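Local structure of sister chromatid cohesion protein (Chaetomium thermophilum, 5T8V) at residues T938-P941 with L942-V946; G981-G984 with K985-L989; M926-L929 with W930-T934. The protein probably loads cohesin onto chromatin as a member of the SCC2/Nipped-B family, this chain being the helical-repeat, C-terminal part of the longer protein. All blocks are in the same frame, centred on the assembly; numbering follows the deposited sequence.

The three contacts are short local ones along, at the start of, or at the end of three helices close in the chain, with centres 10 to 11 Å apart. Interactions 2 and 3 are mostly buried, whereas interaction 1 is partly so, with Glu940 and Arg944 exposed. Interaction 1 starts helix 940-960, interaction 2 ends helix 969-986, and interaction 3 lies within helix 919-935. Their chemistry follows these places: a loose pairing of charges at a helix start, sulfur and imidazole contacts at a helix end, and thin apolar packing of a thiol on an isoleucine, with a serine bond, in the last turns of a helix. They meet through Tyr939 on Trp930, Leu989 on Ala943, and Cys987 on Trp930.

Interaction 1: T938-P941 with L942-V946; sequences TYEP and LARLV
Glu940 and Arg944 meet one helical turn apart, their side chains crossing at an angle, but their charged ends do not form a salt bridge. Glu940 OE2 rests against the aliphatic part of the arginine, 3.7 Å from Arg944 CB and 3.8 Å from Arg944 CD, and is 4.4 Å from Arg944 NE. The carboxylate and guanidinium planes stand 81° apart, and the oxygen is well out of the guanidinium plane, with no N-H aimed at it, which leaves a general attraction of opposite charges. Both side chains leave the helix with CG opposite the backbone N; the bend at the second torsion of Glu940 (chi2 -86°) then brings its carboxylate back to Arg944.

Beneath them the backbone supplies the directional bonds. Arg944 N donates to Glu940 O at 2.8 Å, Leu945 N to Pro941 O at 2.9 Å, and Ala943 N to Tyr939 O at 3.1 Å, this last nearly straight at 178°. Tyr939 is the N-cap, so Pro941 falls in the first turn, where its missing N-H costs the helix no bond. The negative charge of Glu940 at this end would probably suit the helix dipole.

Farther out, the Tyr939 ring meets that of His992 in a loop, the planes steeply inclined. Leu942 packs against Leu929, Trp930 and Ser933 of helix 919-935, while Leu945 and Val946 reach Ile979 and Ala983 of helix 969-986, so the start of helix 940-960 is held between these two neighbours.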
loop_
_atom_site.group_PDB
_atom_site.type_symbol
_atom_site.label_atom_id
_atom_site.label_comp_id
_atom_site.label_asym_id
_atom_site.label_seq_id
_atom_site.Cartn_x
_atom_site.Cartn_y
_atom_site.Cartn_z
ATOM N N THR A 938 -45.596 -31.665 41.893
ATOM C CA THR A 938 -45.198 -31.647 43.291
ATOM C C THR A 938 -44.174 -30.552 43.561
ATOM O O THR A 938 -43.340 -30.225 42.712
ATOM C CB THR A 938 -44.615 -33.000 43.707
ATOM O OG1 THR A 938 -43.442 -33.279 42.931
ATOM C CG2 THR A 938 -45.631 -34.111 43.500
ATOM N N TYR A 939 -44.254 -29.981 44.764
ATOM C CA TYR A 939 -43.272 -29.018 45.245
ATOM C C TYR A 939 -42.838 -29.296 46.677
ATOM O O TYR A 939 -42.015 -28.546 47.214
ATOM C CB TYR A 939 -43.830 -27.588 45.159
ATOM C CG TYR A 939 -44.344 -27.203 43.790
ATOM C CD1 TYR A 939 -45.647 -27.500 43.407
ATOM C CD2 TYR A 939 -43.531 -26.538 42.881
ATOM C CE1 TYR A 939 -46.125 -27.149 42.157
ATOM C CE2 TYR A 939 -44.000 -26.182 41.628
ATOM C CZ TYR A 939 -45.297 -26.490 41.271
ATOM O OH TYR A 939 -45.770 -26.139 40.028
ATOM N N GLU A 940 -43.362 -30.347 47.307
ATOM C CA GLU A 940 -43.012 -30.632 48.694
ATOM C C GLU A 940 -41.526 -30.893 48.905
ATOM O O GLU A 940 -41.013 -30.499 49.965
ATOM C CB GLU A 940 -43.845 -31.819 49.197
ATOM C CG GLU A 940 -43.626 -32.157 50.672
ATOM C CD GLU A 940 -42.443 -33.086 50.907
ATOM O OE1 GLU A 940 -42.111 -33.878 49.999
ATOM O OE2 GLU A 940 -41.845 -33.023 52.004
ATOM N N PRO A 941 -40.789 -31.551 48.001
ATOM C CA PRO A 941 -39.346 -31.722 48.262
ATOM C C PRO A 941 -38.600 -30.404 48.387
ATOM O O PRO A 941 -37.766 -30.249 49.292
ATOM C CB PRO A 941 -38.862 -32.550 47.060
ATOM C CG PRO A 941 -39.969 -32.514 46.066
ATOM C CD PRO A 941 -41.223 -32.339 46.835
ATOM N N LEU A 942 -38.879 -29.443 47.507
ATOM C CA LEU A 942 -38.258 -28.129 47.627
ATOM C C LEU A 942 -38.625 -27.471 48.950
ATOM O O LEU A 942 -37.750 -27.019 49.699
ATOM C CB LEU A 942 -38.673 -27.243 46.451
ATOM C CG LEU A 942 -38.037 -27.571 45.099
ATOM C CD1 LEU A 942 -38.686 -26.753 43.993
ATOM C CD2 LEU A 942 -36.541 -27.319 45.135
ATOM N N ALA A 943 -39.923 -27.409 49.258
ATOM C CA ALA A 943 -40.357 -26.835 50.527
ATOM C C ALA A 943 -39.645 -27.496 51.699
ATOM O O ALA A 943 -39.273 -26.829 52.670
ATOM C CB ALA A 943 -41.873 -26.974 50.673
ATOM N N ARG A 944 -39.443 -28.811 51.624
ATOM C CA ARG A 944 -38.733 -29.523 52.679
ATOM C C ARG A 944 -37.288 -29.057 52.770
ATOM O O ARG A 944 -36.751 -28.876 53.869
ATOM C CB ARG A 944 -38.802 -31.028 52.421
ATOM C CG ARG A 944 -38.150 -31.892 53.491
ATOM C CD ARG A 944 -38.208 -33.368 53.117
ATOM N NE ARG A 944 -37.504 -33.642 51.866
ATOM C CZ ARG A 944 -37.465 -34.828 51.267
ATOM N NH1 ARG A 944 -38.095 -35.867 51.799
ATOM N NH2 ARG A 944 -36.795 -34.976 50.132
ATOM N N LEU A 945 -36.639 -28.853 51.621
ATOM C CA LEU A 945 -35.272 -28.344 51.623
ATOM C C LEU A 945 -35.199 -26.971 52.285
ATOM O O LEU A 945 -34.371 -26.736 53.177
ATOM C CB LEU A 945 -34.750 -28.288 50.188
ATOM C CG LEU A 945 -33.357 -27.704 49.961
ATOM C CD1 LEU A 945 -32.315 -28.429 50.797
ATOM C CD2 LEU A 945 -33.016 -27.779 48.482
ATOM N N VAL A 946 -36.073 -26.053 51.867
ATOM C CA VAL A 946 -36.082 -24.705 52.434
ATOM C C VAL A 946 -36.327 -24.765 53.937
ATOM O O VAL A 946 -35.630 -24.114 54.726
ATOM C CB VAL A 946 -37.139 -23.837 51.725
ATOM C CG1 VAL A 946 -37.161 -22.424 52.302
ATOM C CG2 VAL A 946 -36.880 -23.794 50.221
#

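Interaction 2: G981-G984 with K985-L989; sequences GMAG and KHCNL
Met982 and His986 lie side by side one turn apart and point the same way, and their meeting is a contact of sulfur-bound methyl with ring edge. Met982 CE sits in the imidazole plane, 3.5 Å from His986 NE2; bends at the second and third torsions of the methionine (chi2 -50°, chi3 -45°) curl the methyl round to it. Met982 CE also touches Lys985 CD at 3.7 Å, and Lys985 CG lies over one face of the ring, toward its rim. A second apolar pair, Ala983 CB and Cys987 SG at 3.9 Å, belongs to the last turn.

The backbone bonds are those of a helix running out. His986 N donates to Met982 O at 2.9 Å, Lys985 N to Gly981 O at 2.9 Å, and Cys987 N to Ala983 O at 2.8 Å, after which Cys987 leaves helical geometry.

Charged and polar ends look to other helices. His986 NE2 makes a weak hydrogen bond to Asp923, with which Lys985 NZ forms a long, weak ion pair, while Asn988 OD1 bonds to Ser1009. With an alanine here instead of His986, Asp923 would probably lose one of its weak partners, and a gap is likely to open beside Met982 CE.

Close packing in this turn therefore comes from the apolar contacts, and the polar ends, bound only weakly to Asp923, probably add a minor link between helix 969-986 and helix 919-935.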
loop_
_atom_site.group_PDB
_atom_site.type_symbol
_atom_site.label_atom_id
_atom_site.label_comp_id
_atom_site.label_asym_id
_atom_site.label_seq_id
_atom_site.Cartn_x
_atom_site.Cartn_y
_atom_site.Cartn_z
ATOM N N GLY A 981 -31.211 -18.648 50.111
ATOM C CA GLY A 981 -31.154 -17.505 49.216
ATOM C C GLY A 981 -31.389 -17.891 47.770
ATOM O O GLY A 981 -32.178 -17.254 47.064
ATOM N N MET A 982 -30.705 -18.938 47.304
ATOM C CA MET A 982 -30.912 -19.393 45.935
ATOM C C MET A 982 -32.349 -19.851 45.724
ATOM O O MET A 982 -32.971 -19.531 44.702
ATOM C CB MET A 982 -29.933 -20.522 45.609
ATOM C CG MET A 982 -28.466 -20.110 45.649
ATOM S SD MET A 982 -28.101 -18.617 44.699
ATOM C CE MET A 982 -28.997 -18.933 43.192
ATOM N N ALA A 983 -32.896 -20.598 46.685
ATOM C CA ALA A 983 -34.293 -21.007 46.600
ATOM C C ALA A 983 -35.198 -19.797 46.419
ATOM O O ALA A 983 -36.043 -19.766 45.518
ATOM C CB ALA A 983 -34.683 -21.795 47.851
ATOM N N GLY A 984 -35.023 -18.781 47.264
ATOM C CA GLY A 984 -35.791 -17.558 47.105
ATOM C C GLY A 984 -35.578 -16.901 45.756
ATOM O O GLY A 984 -36.488 -16.260 45.224
ATOM N N LYS A 985 -34.383 -17.057 45.181
ATOM C CA LYS A 985 -34.098 -16.437 43.891
ATOM C C LYS A 985 -34.877 -17.114 42.770
ATOM O O LYS A 985 -35.490 -16.438 41.934
ATOM C CB LYS A 985 -32.597 -16.488 43.600
ATOM C CG LYS A 985 -32.216 -15.899 42.245
ATOM C CD LYS A 985 -30.709 -15.829 42.066
ATOM C CE LYS A 985 -30.328 -15.282 40.699
ATOM N NZ LYS A 985 -29.020 -14.566 40.726
ATOM N N HIS A 986 -34.868 -18.446 42.734
ATOM C CA HIS A 986 -35.435 -19.182 41.608
ATOM C C HIS A 986 -36.850 -19.683 41.865
ATOM O O HIS A 986 -37.722 -19.536 41.003
ATOM C CB HIS A 986 -34.526 -20.361 41.250
ATOM C CG HIS A 986 -33.183 -19.945 40.743
ATOM N ND1 HIS A 986 -32.964 -19.580 39.433
ATOM C CD2 HIS A 986 -31.990 -19.825 41.373
ATOM C CE1 HIS A 986 -31.694 -19.254 39.276
ATOM N NE2 HIS A 986 -31.080 -19.397 40.438
ATOM N N CYS A 987 -37.099 -20.281 43.026
ATOM C CA CYS A 987 -38.379 -20.911 43.333
ATOM C C CYS A 987 -39.014 -20.198 44.518
ATOM O O CYS A 987 -38.527 -20.308 45.647
ATOM C CB CYS A 987 -38.190 -22.397 43.628
ATOM S SG CYS A 987 -36.778 -22.776 44.675
ATOM N N ASN A 988 -40.102 -19.478 44.264
ATOM C CA ASN A 988 -40.860 -18.816 45.317
ATOM C C ASN A 988 -42.099 -19.657 45.601
ATOM O O ASN A 988 -43.028 -19.705 44.787
ATOM C CB ASN A 988 -41.233 -17.391 44.915
ATOM C CG ASN A 988 -41.216 -16.431 46.092
ATOM O OD1 ASN A 988 -40.530 -16.665 47.089
ATOM N ND2 ASN A 988 -41.970 -15.345 45.981
ATOM N N LEU A 989 -42.107 -20.323 46.751
ATOM C CA LEU A 989 -43.194 -21.222 47.132
ATOM C C LEU A 989 -44.298 -20.481 47.879
ATOM O O LEU A 989 -44.747 -20.898 48.945
ATOM C CB LEU A 989 -42.637 -22.367 47.971
ATOM C CG LEU A 989 -41.577 -23.237 47.288
ATOM C CD1 LEU A 989 -40.933 -24.182 48.288
ATOM C CD2 LEU A 989 -42.185 -24.021 46.132
#

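Interaction 3: M926-L929 with W930-T934; sequences MACL and WIIST
Ser933 reaches back one turn to Leu929 and grips its carbonyl oxygen twice. Ser933 N donates to Leu929 O at 2.9 Å, and Ser933 OG donates to the same Leu929 O at 3.1 Å. The hydroxyl approaches from above the carbonyl plane, 42° out of it, whereas the backbone donor comes nearly end-on to the oxygen. A first torsion of -64° sets OG beside the serine's own backbone N, and this places both donors within range of one acceptor. Ser933 OG has another partner in Arg907, so the hydroxyl joins this turn to helix 900-910.

The same buried side continues through Cys928 and Ile932. Cys928 SG faces Ile932 CG1 at 4.4 Å, a distance of ordinary apolar contact, in the same turn as the backbone bond from Ile932 N to Cys928 O at 2.9 Å. Leu903 and Arg907 lie against Ile932, and Leu910 and Tyr888 against Cys928, which shows this side enclosed by helices.

The side of Trp930 and Ile931 is more open to solvent, both being partly exposed. Backbone bonding is as regular here as on the buried side, Trp930 N to Met926 O at 3.0 Å and Ile931 N to Ala927 O at 2.9 Å; what differs is that the extra serine bond and the Cys928-Ile932 pair belong to the other side. The indole extends off the turn formed with Met926-Leu929, with CG opposite the backbone N (chi1 173°). One indole face carries the Thr934 methyl, CG2, 3.5 Å above the plane of Trp930 and displaced toward the rim.

Regular i to i+4 bonding, with most residues buried against helices 878-891, 900-910 and 940-960 and a few partly exposed, is what is expected of a helix in the alpha-solenoid built from HEAT repeats.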
loop_
_atom_site.group_PDB
_atom_site.type_symbol
_atom_site.label_atom_id
_atom_site.label_comp_id
_atom_site.label_asym_id
_atom_site.label_seq_id
_atom_site.Cartn_x
_atom_site.Cartn_y
_atom_site.Cartn_z
ATOM N N MET A 926 -30.297 -25.176 41.098
ATOM C CA MET A 926 -31.523 -24.771 41.779
ATOM C C MET A 926 -32.592 -24.384 40.766
ATOM O O MET A 926 -33.756 -24.789 40.887
ATOM C CB MET A 926 -31.237 -23.614 42.737
ATOM C CG MET A 926 -32.444 -23.173 43.563
ATOM S SD MET A 926 -33.048 -24.451 44.693
ATOM C CE MET A 926 -31.756 -24.443 45.939
ATOM N N ALA A 927 -32.212 -23.600 39.754
ATOM C CA ALA A 927 -33.135 -23.304 38.663
ATOM C C ALA A 927 -33.695 -24.590 38.067
ATOM O O ALA A 927 -34.909 -24.727 37.875
ATOM C CB ALA A 927 -32.426 -22.478 37.591
ATOM N N CYS A 928 -32.815 -25.553 37.783
ATOM C CA CYS A 928 -33.263 -26.821 37.219
ATOM C C CYS A 928 -34.252 -27.517 38.147
ATOM O O CYS A 928 -35.258 -28.073 37.690
ATOM C CB CYS A 928 -32.057 -27.718 36.941
ATOM S SG CYS A 928 -32.417 -29.154 35.913
ATOM N N LEU A 929 -33.987 -27.495 39.455
ATOM C CA LEU A 929 -34.922 -28.077 40.414
ATOM C C LEU A 929 -36.296 -27.428 40.298
ATOM O O LEU A 929 -37.315 -28.120 40.189
ATOM C CB LEU A 929 -34.382 -27.926 41.837
ATOM C CG LEU A 929 -33.216 -28.825 42.255
ATOM C CD1 LEU A 929 -32.702 -28.413 43.628
ATOM C CD2 LEU A 929 -33.631 -30.291 42.258
ATOM N N TRP A 930 -36.343 -26.094 40.326
ATOM C CA TRP A 930 -37.621 -25.403 40.187
ATOM C C TRP A 930 -38.333 -25.826 38.910
ATOM O O TRP A 930 -39.533 -26.128 38.925
ATOM C CB TRP A 930 -37.400 -23.891 40.206
ATOM C CG TRP A 930 -38.640 -23.088 39.910
ATOM C CD1 TRP A 930 -38.813 -22.204 38.886
ATOM C CD2 TRP A 930 -39.877 -23.101 40.640
ATOM N NE1 TRP A 930 -40.074 -21.661 38.935
ATOM C CE2 TRP A 930 -40.747 -22.196 40.001
ATOM C CE3 TRP A 930 -40.331 -23.789 41.770
ATOM C CZ2 TRP A 930 -42.044 -21.959 40.454
ATOM C CZ3 TRP A 930 -41.617 -23.550 42.220
ATOM C CH2 TRP A 930 -42.459 -22.644 41.562
ATOM N N ILE A 931 -37.608 -25.857 37.790
ATOM C CA ILE A 931 -38.208 -26.269 36.520
ATOM C C ILE A 931 -38.832 -27.653 36.656
ATOM O O ILE A 931 -40.035 -27.839 36.433
ATOM C CB ILE A 931 -37.159 -26.231 35.396
ATOM C CG1 ILE A 931 -36.658 -24.798 35.170
ATOM C CG2 ILE A 931 -37.719 -26.818 34.106
ATOM C CD1 ILE A 931 -37.711 -23.825 34.671
ATOM N N ILE A 932 -38.016 -28.648 37.019
ATOM C CA ILE A 932 -38.525 -30.002 37.226
ATOM C C ILE A 932 -39.806 -29.968 38.048
ATOM O O ILE A 932 -40.787 -30.654 37.732
ATOM C CB ILE A 932 -37.459 -30.881 37.907
ATOM C CG1 ILE A 932 -36.206 -31.015 37.033
ATOM C CG2 ILE A 932 -38.035 -32.258 38.246
ATOM C CD1 ILE A 932 -36.360 -31.935 35.843
ATOM N N SER A 933 -39.816 -29.172 39.118
ATOM C CA SER A 933 -40.979 -29.136 39.996
ATOM C C SER A 933 -42.194 -28.532 39.301
ATOM O O SER A 933 -43.328 -28.933 39.588
ATOM C CB SER A 933 -40.646 -28.358 41.267
ATOM O OG SER A 933 -39.628 -29.013 42.004
ATOM N N THR A 934 -41.988 -27.578 38.391
ATOM C CA THR A 934 -43.122 -27.007 37.669
ATOM C C THR A 934 -43.672 -27.990 36.645
ATOM O O THR A 934 -44.892 -28.118 36.495
ATOM C CB THR A 934 -42.726 -25.696 36.990
ATOM O OG1 THR A 934 -41.636 -25.925 36.088
ATOM C CG2 THR A 934 -42.326 -24.652 38.026
#